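Local atomic coordinates of extracellular solute-binding protein family 1 (Arthrobacter chlorophenolicus, PDB entry 4R2F), a protein that probably serves as the extracellular sugar-binding component of a bacterial ABC-type transporter, and binds the disaccharide laminaribiose. Residues Lys337-Gln341 against Gln342-Asn346; Glu327-Val330 against Tyr331-Lys335; Gly410-Ala414 against Lys415-Thr419. All blocks are in the same frame, centred on the assembly; numbering follows the deposited sequence.

Contact 1: Lys337-Gln341 against Gln342-Asn346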
ATOM      1  N   LYS A 337      -9.057  12.646  11.246  1.00 33.94           N
ATOM      2  CA  LYS A 337      -9.857  13.430  10.299  1.00 30.39           C
ATOM      3  C   LYS A 337      -9.136  14.684   9.783  1.00 35.96           C
ATOM      4  O   LYS A 337      -9.312  15.067   8.631  1.00 32.82           O
ATOM      5  CB  LYS A 337     -11.206  13.815  10.917  1.00 38.46           C
ATOM      6  CG  LYS A 337     -11.112  14.645  12.186  1.00 50.90           C
ATOM      7  CD  LYS A 337     -12.480  14.899  12.801  1.00 54.72           C
ATOM      8  CE  LYS A 337     -12.337  15.818  13.999  1.00 58.91           C
ATOM      9  NZ  LYS A 337     -13.482  15.666  14.929  1.00 89.23           N
ATOM     10  N   GLU A 338      -8.303  15.308  10.610  1.00 31.63           N
ATOM     11  CA  GLU A 338      -7.608  16.532  10.174  1.00 32.32           C
ATOM     12  C   GLU A 338      -6.711  16.293   8.977  1.00 31.65           C
ATOM     13  O   GLU A 338      -6.507  17.198   8.172  1.00 36.01           O
ATOM     14  CB  GLU A 338      -6.756  17.117  11.310  1.00 36.59           C
ATOM     15  CG  GLU A 338      -7.588  17.666  12.468  1.00 54.89           C
ATOM     16  CD  GLU A 338      -6.796  17.870  13.751  1.00 73.38           C
ATOM     17  OE1 GLU A 338      -5.538  17.906  13.712  1.00 45.93           O
ATOM     18  OE2 GLU A 338      -7.452  17.998  14.807  1.00 59.13           O
ATOM     19  N   LEU A 339      -6.162  15.080   8.857  1.00 35.79           N
ATOM     20  CA  LEU A 339      -5.237  14.778   7.774  1.00 34.98           C
ATOM     21  C   LEU A 339      -5.957  14.702   6.436  1.00 33.48           C
ATOM     22  O   LEU A 339      -5.423  15.138   5.412  1.00 33.11           O
ATOM     23  CB  LEU A 339      -4.480  13.479   8.057  1.00 33.14           C
ATOM     24  CG  LEU A 339      -3.602  13.499   9.313  1.00 36.33           C
ATOM     25  CD1 LEU A 339      -3.154  12.087   9.681  1.00 43.54           C
ATOM     26  CD2 LEU A 339      -2.399  14.427   9.156  1.00 38.10           C
ATOM     27  N   TRP A 340      -7.166  14.143   6.450  1.00 26.56           N
ATOM     28  CA  TRP A 340      -8.000  14.130   5.250  1.00 34.74           C
ATOM     29  C   TRP A 340      -8.630  15.493   4.999  1.00 39.05           C
ATOM     30  O   TRP A 340      -8.854  15.849   3.846  1.00 35.62           O
ATOM     31  CB  TRP A 340      -9.089  13.063   5.336  1.00 30.30           C
ATOM     32  CG  TRP A 340      -8.592  11.721   4.937  1.00 31.50           C
ATOM     33  CD1 TRP A 340      -8.594  11.183   3.675  1.00 34.32           C
ATOM     34  CD2 TRP A 340      -7.979  10.748   5.789  1.00 27.13           C
ATOM     35  NE1 TRP A 340      -8.037   9.929   3.696  1.00 34.58           N
ATOM     36  CE2 TRP A 340      -7.661   9.624   4.977  1.00 27.43           C
ATOM     37  CE3 TRP A 340      -7.675  10.704   7.155  1.00 31.73           C
ATOM     38  CZ2 TRP A 340      -7.039   8.482   5.490  1.00 30.53           C
ATOM     39  CZ3 TRP A 340      -7.071   9.559   7.671  1.00 31.60           C
ATOM     40  CH2 TRP A 340      -6.740   8.472   6.835  1.00 34.11           C
ATOM     41  N   GLN A 341      -8.921  16.236   6.067  1.00 33.79           N
ATOM     42  CA  GLN A 341      -9.454  17.607   5.932  1.00 39.91           C
ATOM     43  C   GLN A 341      -8.465  18.501   5.200  1.00 43.12           C
ATOM     44  O   GLN A 341      -8.851  19.239   4.308  1.00 35.72           O
ATOM     45  CB  GLN A 341      -9.846  18.182   7.304  1.00 42.65           C
ATOM     46  CG  GLN A 341     -10.778  19.404   7.271  1.00 39.88           C
ATOM     47  CD  GLN A 341     -10.034  20.680   6.921  1.00 62.05           C
ATOM     48  OE1 GLN A 341      -8.909  20.921   7.375  1.00 48.57           O
ATOM     49  NE2 GLN A 341     -10.646  21.492   6.084  1.00 44.61           N
ATOM     50  N   GLN A 342      -7.183  18.382   5.537  1.00 33.21           N
ATOM     51  CA  GLN A 342      -6.114  19.123   4.855  1.00 31.46           C
ATOM     52  C   GLN A 342      -5.635  18.456   3.569  1.00 38.85           C
ATOM     53  O   GLN A 342      -4.753  18.973   2.902  1.00 34.90           O
ATOM     54  CB  GLN A 342      -4.923  19.324   5.812  1.00 33.80           C
ATOM     55  CG  GLN A 342      -5.244  20.224   7.011  1.00 38.47           C
ATOM     56  CD  GLN A 342      -4.269  20.007   8.172  1.00 61.72           C
ATOM     57  OE1 GLN A 342      -3.072  20.254   8.052  1.00 44.34           O
ATOM     58  NE2 GLN A 342      -4.780  19.525   9.286  1.00 62.06           N
ATOM     59  N   LYS A 343      -6.218  17.306   3.217  1.00 35.72           N
ATOM     60  CA  LYS A 343      -5.926  16.646   1.940  1.00 40.23           C
ATOM     61  C   LYS A 343      -4.471  16.240   1.837  1.00 28.61           C
ATOM     62  O   LYS A 343      -3.833  16.384   0.789  1.00 34.13           O
ATOM     63  CB  LYS A 343      -6.288  17.542   0.760  1.00 42.57           C
ATOM     64  CG  LYS A 343      -7.723  18.025   0.785  1.00 47.78           C
ATOM     65  CD  LYS A 343      -7.999  18.894  -0.432  1.00 44.47           C
ATOM     66  CE  LYS A 343      -9.425  19.412  -0.429  1.00 72.02           C
ATOM     67  NZ  LYS A 343      -9.651  20.208  -1.664  1.00 53.00           N
ATOM     68  N   LEU A 344      -3.947  15.743   2.950  1.00 32.99           N
ATOM     69  CA  LEU A 344      -2.547  15.340   3.039  1.00 32.80           C
ATOM     70  C   LEU A 344      -2.337  13.827   2.839  1.00 41.58           C
ATOM     71  O   LEU A 344      -1.200  13.381   2.769  1.00 33.80           O
ATOM     72  CB  LEU A 344      -2.012  15.732   4.415  1.00 37.14           C
ATOM     73  CG  LEU A 344      -1.965  17.231   4.666  1.00 40.90           C
ATOM     74  CD1 LEU A 344      -1.529  17.499   6.097  1.00 41.29           C
ATOM     75  CD2 LEU A 344      -1.021  17.891   3.657  1.00 36.79           C
ATOM     76  N   MET A 345      -3.422  13.057   2.751  1.00 28.31           N
ATOM     77  CA  MET A 345      -3.345  11.594   2.639  1.00 31.66           C
ATOM     78  C   MET A 345      -3.383  11.048   1.212  1.00 32.88           C
ATOM     79  O   MET A 345      -4.030  11.609   0.304  1.00 38.85           O
ATOM     80  CB  MET A 345      -4.465  10.953   3.447  1.00 31.23           C
ATOM     81  CG  MET A 345      -4.355  11.142   4.957  1.00 30.58           C
ATOM     82  SD  MET A 345      -2.890  10.414   5.689  1.00 30.29           S
ATOM     83  CE  MET A 345      -3.109   8.716   5.202  1.00 41.88           C
ATOM     84  N   ASN A 346      -2.644   9.957   1.014  1.00 28.48           N
ATOM     85  CA  ASN A 346      -2.651   9.207  -0.240  1.00 25.82           C
ATOM     86  C   ASN A 346      -3.292   7.815  -0.028  1.00 27.82           C
ATOM     87  O   ASN A 346      -2.839   6.811  -0.588  1.00 29.83           O
ATOM     88  CB  ASN A 346      -1.238   9.036  -0.769  1.00 28.99           C
ATOM     89  CG  ASN A 346      -0.672  10.305  -1.359  1.00 41.12           C
ATOM     90  OD1 ASN A 346       0.485  10.324  -1.753  1.00 43.61           O
ATOM     91  ND2 ASN A 346      -1.473  11.366  -1.420  1.00 43.09           N
TER
HETATM   92  O   HOH W   1      -3.694  18.596  11.590  1.00 53.02           O

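Contact 2: Glu327-Val330 against Tyr331-Lys335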
ATOM      1  N   GLU A 327      -3.730   5.430  25.628  1.00 36.96           N
ATOM      2  CA  GLU A 327      -4.227   6.797  25.550  1.00 33.90           C
ATOM      3  C   GLU A 327      -3.742   7.505  24.296  1.00 35.06           C
ATOM      4  O   GLU A 327      -4.523   8.202  23.643  1.00 33.29           O
ATOM      5  CB  GLU A 327      -3.819   7.610  26.785  1.00 40.66           C
ATOM      6  CG  GLU A 327      -4.585   7.263  28.063  1.00 62.95           C
ATOM      7  CD  GLU A 327      -6.105   7.399  27.946  1.00 77.48           C
ATOM      8  OE1 GLU A 327      -6.607   8.439  27.460  1.00 52.76           O
ATOM      9  OE2 GLU A 327      -6.809   6.463  28.374  1.00 71.04           O
ATOM     10  N   PHE A 328      -2.462   7.324  23.954  1.00 30.25           N
ATOM     11  CA  PHE A 328      -1.921   7.960  22.775  1.00 35.52           C
ATOM     12  C   PHE A 328      -2.698   7.492  21.568  1.00 37.81           C
ATOM     13  O   PHE A 328      -3.081   8.313  20.736  1.00 31.48           O
ATOM     14  CB  PHE A 328      -0.429   7.671  22.526  1.00 35.32           C
ATOM     15  CG  PHE A 328       0.068   8.266  21.222  1.00 34.42           C
ATOM     16  CD1 PHE A 328       0.385   9.610  21.129  1.00 38.71           C
ATOM     17  CD2 PHE A 328       0.148   7.494  20.071  1.00 31.94           C
ATOM     18  CE1 PHE A 328       0.790  10.169  19.937  1.00 42.34           C
ATOM     19  CE2 PHE A 328       0.552   8.041  18.869  1.00 30.15           C
ATOM     20  CZ  PHE A 328       0.870   9.392  18.798  1.00 31.11           C
ATOM     21  N   VAL A 329      -2.897   6.178  21.453  1.00 31.57           N
ATOM     22  CA  VAL A 329      -3.536   5.630  20.248  1.00 28.93           C
ATOM     23  C   VAL A 329      -4.964   6.153  20.123  1.00 37.33           C
ATOM     24  O   VAL A 329      -5.394   6.481  19.040  1.00 28.21           O
ATOM     25  CB  VAL A 329      -3.492   4.086  20.176  1.00 31.70           C
ATOM     26  CG1 VAL A 329      -4.384   3.556  19.045  1.00 34.56           C
ATOM     27  CG2 VAL A 329      -2.065   3.573  20.001  1.00 38.97           C
ATOM     28  N   VAL A 330      -5.682   6.256  21.237  1.00 32.17           N
ATOM     29  CA  VAL A 330      -7.062   6.750  21.195  1.00 38.75           C
ATOM     30  C   VAL A 330      -7.077   8.232  20.792  1.00 30.82           C
ATOM     31  O   VAL A 330      -7.892   8.682  19.951  1.00 32.14           O
ATOM     32  CB  VAL A 330      -7.749   6.512  22.555  1.00 31.23           C
ATOM     33  CG1 VAL A 330      -9.115   7.155  22.628  1.00 39.30           C
ATOM     34  CG2 VAL A 330      -7.856   5.020  22.817  1.00 39.50           C
ATOM     35  N   TYR A 331      -6.168   8.986  21.380  1.00 30.70           N
ATOM     36  CA  TYR A 331      -5.989  10.390  21.018  1.00 31.51           C
ATOM     37  C   TYR A 331      -5.696  10.531  19.523  1.00 34.69           C
ATOM     38  O   TYR A 331      -6.312  11.344  18.816  1.00 35.63           O
ATOM     39  CB  TYR A 331      -4.861  11.002  21.879  1.00 38.33           C
ATOM     40  CG  TYR A 331      -4.304  12.294  21.326  1.00 30.56           C
ATOM     41  CD1 TYR A 331      -4.902  13.532  21.607  1.00 34.88           C
ATOM     42  CD2 TYR A 331      -3.192  12.275  20.501  1.00 38.75           C
ATOM     43  CE1 TYR A 331      -4.379  14.711  21.078  1.00 37.78           C
ATOM     44  CE2 TYR A 331      -2.663  13.435  19.979  1.00 41.72           C
ATOM     45  CZ  TYR A 331      -3.254  14.651  20.259  1.00 42.18           C
ATOM     46  OH  TYR A 331      -2.673  15.767  19.706  1.00 34.80           O
ATOM     47  N   TYR A 332      -4.756   9.729  19.026  1.00 29.73           N
ATOM     48  CA  TYR A 332      -4.302   9.887  17.637  1.00 28.53           C
ATOM     49  C   TYR A 332      -5.432   9.530  16.676  1.00 29.18           C
ATOM     50  O   TYR A 332      -5.709  10.276  15.754  1.00 34.14           O
ATOM     51  CB  TYR A 332      -3.064   9.053  17.376  1.00 29.30           C
ATOM     52  CG  TYR A 332      -2.256   9.401  16.127  1.00 34.79           C
ATOM     53  CD1 TYR A 332      -1.432  10.528  16.096  1.00 39.04           C
ATOM     54  CD2 TYR A 332      -2.264   8.565  15.008  1.00 32.08           C
ATOM     55  CE1 TYR A 332      -0.678  10.842  14.965  1.00 39.46           C
ATOM     56  CE2 TYR A 332      -1.508   8.853  13.873  1.00 30.56           C
ATOM     57  CZ  TYR A 332      -0.710  10.000  13.849  1.00 34.56           C
ATOM     58  OH  TYR A 332       0.070  10.309  12.761  1.00 35.62           O
ATOM     59  N   LEU A 333      -6.109   8.410  16.909  1.00 29.44           N
ATOM     60  CA  LEU A 333      -7.260   8.051  16.052  1.00 32.91           C
ATOM     61  C   LEU A 333      -8.328   9.147  15.993  1.00 29.71           C
ATOM     62  O   LEU A 333      -8.912   9.385  14.934  1.00 37.50           O
ATOM     63  CB  LEU A 333      -7.901   6.757  16.529  1.00 29.41           C
ATOM     64  CG  LEU A 333      -7.065   5.516  16.291  1.00 39.90           C
ATOM     65  CD1 LEU A 333      -7.659   4.376  17.081  1.00 34.51           C
ATOM     66  CD2 LEU A 333      -7.031   5.209  14.805  1.00 44.97           C
ATOM     67  N   GLY A 334      -8.538   9.829  17.115  1.00 36.46           N
ATOM     68  CA  GLY A 334      -9.501  10.914  17.209  1.00 31.36           C
ATOM     69  C   GLY A 334      -9.161  12.158  16.393  1.00 39.53           C
ATOM     70  O   GLY A 334     -10.044  12.932  16.099  1.00 39.78           O
ATOM     71  N   LYS A 335      -7.893  12.345  16.025  1.00 29.56           N
ATOM     72  CA  LYS A 335      -7.446  13.508  15.258  1.00 28.84           C
ATOM     73  C   LYS A 335      -7.184  13.227  13.757  1.00 33.29           C
ATOM     74  O   LYS A 335      -6.938  14.150  12.945  1.00 34.89           O
ATOM     75  CB  LYS A 335      -6.190  14.104  15.930  1.00 40.02           C
ATOM     76  CG  LYS A 335      -6.435  14.634  17.352  1.00 43.82           C
ATOM     77  CD  LYS A 335      -6.496  16.151  17.448  1.00 54.49           C
ATOM     78  CE  LYS A 335      -5.096  16.764  17.488  1.00101.16           C
ATOM     79  NZ  LYS A 335      -5.007  18.165  16.973  1.00 71.32           N
TER

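Contact 3: Gly410-Ala414 against Lys415-Thr419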
ATOM      1  N   GLY A 410      13.505  -7.684 -17.509  1.00 41.80           N
ATOM      2  CA  GLY A 410      13.382  -8.846 -18.387  1.00 30.85           C
ATOM      3  C   GLY A 410      14.571  -9.802 -18.335  1.00 29.82           C
ATOM      4  O   GLY A 410      15.027 -10.329 -19.359  1.00 33.36           O
ATOM      5  N   LYS A 411      15.079 -10.013 -17.129  1.00 26.87           N
ATOM      6  CA  LYS A 411      16.316 -10.751 -16.938  1.00 42.98           C
ATOM      7  C   LYS A 411      16.142 -12.244 -17.205  1.00 42.71           C
ATOM      8  O   LYS A 411      17.099 -12.922 -17.538  1.00 35.66           O
ATOM      9  CB  LYS A 411      16.836 -10.509 -15.520  1.00 28.63           C
ATOM     10  CG  LYS A 411      18.305 -10.784 -15.326  1.00 72.03           C
ATOM     11  CD  LYS A 411      19.156  -9.771 -16.065  1.00 42.75           C
ATOM     12  CE  LYS A 411      20.502  -9.692 -15.406  1.00 39.20           C
ATOM     13  NZ  LYS A 411      21.562  -9.412 -16.380  1.00 39.27           N
ATOM     14  N   THR A 412      14.920 -12.750 -17.100  1.00 34.43           N
ATOM     15  CA  THR A 412      14.661 -14.161 -17.320  1.00 27.21           C
ATOM     16  C   THR A 412      13.221 -14.369 -17.743  1.00 38.59           C
ATOM     17  O   THR A 412      12.472 -13.408 -17.909  1.00 38.74           O
ATOM     18  CB  THR A 412      15.028 -15.004 -16.083  1.00 38.98           C
ATOM     19  OG1 THR A 412      15.042 -16.385 -16.461  1.00 35.81           O
ATOM     20  CG2 THR A 412      14.029 -14.800 -14.958  1.00 43.96           C
ATOM     21  N   ASP A 413      12.853 -15.624 -17.973  1.00 32.56           N
ATOM     22  CA  ASP A 413      11.506 -15.952 -18.415  1.00 35.27           C
ATOM     23  C   ASP A 413      10.561 -16.065 -17.196  1.00 26.46           C
ATOM     24  O   ASP A 413      11.006 -16.158 -16.044  1.00 34.20           O
ATOM     25  CB  ASP A 413      11.496 -17.246 -19.231  1.00 39.88           C
ATOM     26  CG  ASP A 413      11.858 -18.450 -18.393  1.00 52.78           C
ATOM     27  OD1 ASP A 413      13.064 -18.649 -18.113  1.00 38.35           O
ATOM     28  OD2 ASP A 413      10.932 -19.175 -17.991  1.00 43.53           O
ATOM     29  N   ALA A 414       9.269 -16.045 -17.477  1.00 34.50           N
ATOM     30  CA  ALA A 414       8.238 -15.907 -16.425  1.00 33.76           C
ATOM     31  C   ALA A 414       8.299 -17.052 -15.424  1.00 35.22           C
ATOM     32  O   ALA A 414       8.373 -16.841 -14.205  1.00 38.31           O
ATOM     33  CB  ALA A 414       6.861 -15.824 -17.073  1.00 44.09           C
ATOM     34  N   LYS A 415       8.304 -18.269 -15.956  1.00 34.33           N
ATOM     35  CA  LYS A 415       8.400 -19.472 -15.113  1.00 39.47           C
ATOM     36  C   LYS A 415       9.630 -19.463 -14.225  1.00 35.59           C
ATOM     37  O   LYS A 415       9.524 -19.751 -13.028  1.00 38.83           O
ATOM     38  CB  LYS A 415       8.350 -20.753 -15.972  1.00 49.22           C
ATOM     39  CG  LYS A 415       6.933 -21.225 -16.277  1.00 66.84           C
ATOM     40  CD  LYS A 415       6.763 -21.824 -17.668  1.00 86.04           C
ATOM     41  CE  LYS A 415       5.438 -22.565 -17.771  1.00 99.65           C
ATOM     42  NZ  LYS A 415       4.917 -22.602 -19.162  1.00106.04           N
ATOM     43  N   SER A 416      10.793 -19.099 -14.775  1.00 39.16           N
ATOM     44  CA  SER A 416      12.018 -19.049 -13.963  1.00 37.05           C
ATOM     45  C   SER A 416      11.936 -18.006 -12.847  1.00 33.30           C
ATOM     46  O   SER A 416      12.370 -18.247 -11.715  1.00 45.08           O
ATOM     47  CB  SER A 416      13.271 -18.776 -14.827  1.00 32.61           C
ATOM     48  OG  SER A 416      13.417 -19.752 -15.872  1.00 40.62           O
ATOM     49  N   ALA A 417      11.461 -16.821 -13.189  1.00 34.78           N
ATOM     50  CA  ALA A 417      11.346 -15.744 -12.200  1.00 30.24           C
ATOM     51  C   ALA A 417      10.421 -16.181 -11.039  1.00 24.16           C
ATOM     52  O   ALA A 417      10.771 -16.044  -9.878  1.00 35.00           O
ATOM     53  CB  ALA A 417      10.832 -14.493 -12.871  1.00 34.68           C
ATOM     54  N   LEU A 418       9.276 -16.742 -11.401  1.00 35.74           N
ATOM     55  CA  LEU A 418       8.305 -17.241 -10.427  1.00 36.20           C
ATOM     56  C   LEU A 418       8.842 -18.389  -9.577  1.00 44.86           C
ATOM     57  O   LEU A 418       8.550 -18.469  -8.382  1.00 35.39           O
ATOM     58  CB  LEU A 418       7.032 -17.657 -11.155  1.00 33.17           C
ATOM     59  CG  LEU A 418       6.132 -16.507 -11.618  1.00 32.94           C
ATOM     60  CD1 LEU A 418       5.084 -16.943 -12.628  1.00 39.19           C
ATOM     61  CD2 LEU A 418       5.457 -15.838 -10.415  1.00 40.44           C
ATOM     62  N   THR A 419       9.647 -19.269 -10.182  1.00 38.98           N
ATOM     63  CA  THR A 419      10.251 -20.380  -9.455  1.00 46.93           C
ATOM     64  C   THR A 419      11.232 -19.841  -8.447  1.00 31.56           C
ATOM     65  O   THR A 419      11.251 -20.292  -7.299  1.00 41.43           O
ATOM     66  CB  THR A 419      10.931 -21.387 -10.415  1.00 43.81           C
ATOM     67  OG1 THR A 419       9.936 -21.864 -11.321  1.00 36.29           O
ATOM     68  CG2 THR A 419      11.525 -22.558  -9.676  1.00 49.42           C
TER
HETATM   69  O   HOH W   2       8.183 -19.059 -18.838  1.00 44.87           O

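Contact 1: Lys337-Gln341 against Gln342-Asn346
Met345 folds back onto Trp340 just beyond a Schellman motif that ends helix 337-341, and its side chain is the bump that fits the hollow between the indole and Leu339. The turn that makes this possible is set at Lys343, whose positive phi (62°) reverses the chain. Two backbone bonds lock it: Leu344 N gives to Leu339 O at 2.9 Å, nearly straight, and inside it Lys343 N makes a weak bond to Trp340 O. Just before them, Gln342 N still gives the ordinary helical bond to Glu338 O at 3.0 Å.

With the chain turned, Met345 CG sits over the centre of the six-membered ring of Trp340, 3.6 Å from its centroid, as a CH-pi contact. CB of Met345 lies beside it, over the pyrrole end near NE1 and CE2. Bends at chi2 (-62°) and chi3 (-58°) curl the thioether round so that CE comes down near CZ2 and CH2. SD, 4.6 Å from the same ring centroid, rides higher over this face in a Met-aromatic contact. On the flank, Leu339 CB closes on Met345 CG at 3.9 Å, while the Leu339 and Leu344 methyls touch only loosely.

The indole is probably held in place, since its NE1 is hydrogen-bonded to Ala347 O and Ile354 packs against it. Met345 in turn rests on Tyr52 of helix 50-61 and Trp151 of strand 145-161; its side chain is about 8 Å from a glucose unit of the bound sugar, near the site but without touching it. At the solvent side Gln342 lies back along the last turn of the helix. A single water bridges it to Glu338, donating to Glu338 OE1 at 2.9 Å and accepting from Gln342 NE2 at 2.7 Å.

Contact 2: Glu327-Val330 against Tyr331-Lys335
Phe328 and Tyr332 both carry CG anti to the backbone N (chi1 175° and -163°), which sends two rings one helical turn apart out the same way from helix 322-335. They lie side by side with planes 23° apart, but slid so far that they barely overlap, the centroids being 5.5 Å apart. What touches is an end: Phe328 CZ meets Tyr332 CD1 at 3.7 Å, and Tyr332 CB lies over one face of the Phe328 ring. Phe42 meets both rings and Phe63 stands edge-to-face to Phe328.

One position further along, Val329 CG1 reaches Leu333 CD1 at 3.9 Å, and this pair turns to helix 117-126 and strand 306-316. Tyr331 points elsewhere: Phe328 O lies at the edge of its ring, Lys335 CG above one face, and its hydroxyl is hydrogen-bonded to Ile59 O. Successive i to i+4 backbone bonds carry the scaffold, from Tyr331 N to Glu327 O through Gly334 N to Val330 O, with Leu333 N to Val329 O the straightest.

Between the two segments the side chains therefore meet mainly through apolar contact, and the hydrogen bonds joining them are those of the helix backbone.

Contact 3: Gly410-Ala414 against Lys415-Thr419
The carboxylate of Asp413 is the flat group here, and Ser416 takes hold of it at both oxygens. Ser416 OG donates to OD1 of Asp413 on the syn side, 27° out of the carboxylate plane, at a short 2.5 Å. Ser416 N instead reaches Asp413 OD2 from well above that plane, at 3.2 Å. A water then donates to Asp413 OD2 and accepts from Lys415 N, while Thr412 OG1 adds a weak bond to Asp413 OD1.

The acid gets there by placing CG between its own N and carbonyl carbon (chi1 66°), which folds it back over the first turn. An alanine in place of Ser416 would remove the hydroxyl donor and is likely to leave Asp413 OD1 without its short bond and the carboxylate freer to turn. Nearby, Thr412 CG2 packs on Ala417 CB at 3.8 Å, and Ala414 and Leu418 face helix 232-246.

Asp413 O receives Ala417 N, and Ala414 O receives Leu418 N at 2.9 Å, so regular helical bonding starts at once. At this N-terminal end the negative charge is probably stabilised by the helix dipole. This classic aspartate N-cap opens helix 414-428 after a loop that leaves helix 398-408 through a Schellman motif at Gly410.

How the contacts relate
Following the chain from the N terminus, contact 2 comes first, within helix 322-335, and its segments join directly, so it closes no loop beyond single helical turns. The chain then steps into helix 337-341, whose end is turned by contact 1 toward strand 348-349; the two centres are about 16 Å apart. Both lean on helix 50-61, and contact 2 also reaches helix 117-126. Contact 3 follows much later, where the loop after helix 398-408 leads into helix 414-428, with helix 232-246 alongside. It lies on the opposite side of the chain's centre, about 41 Å from contact 1, centre to centre. The three run in series, neither nesting nor crossing.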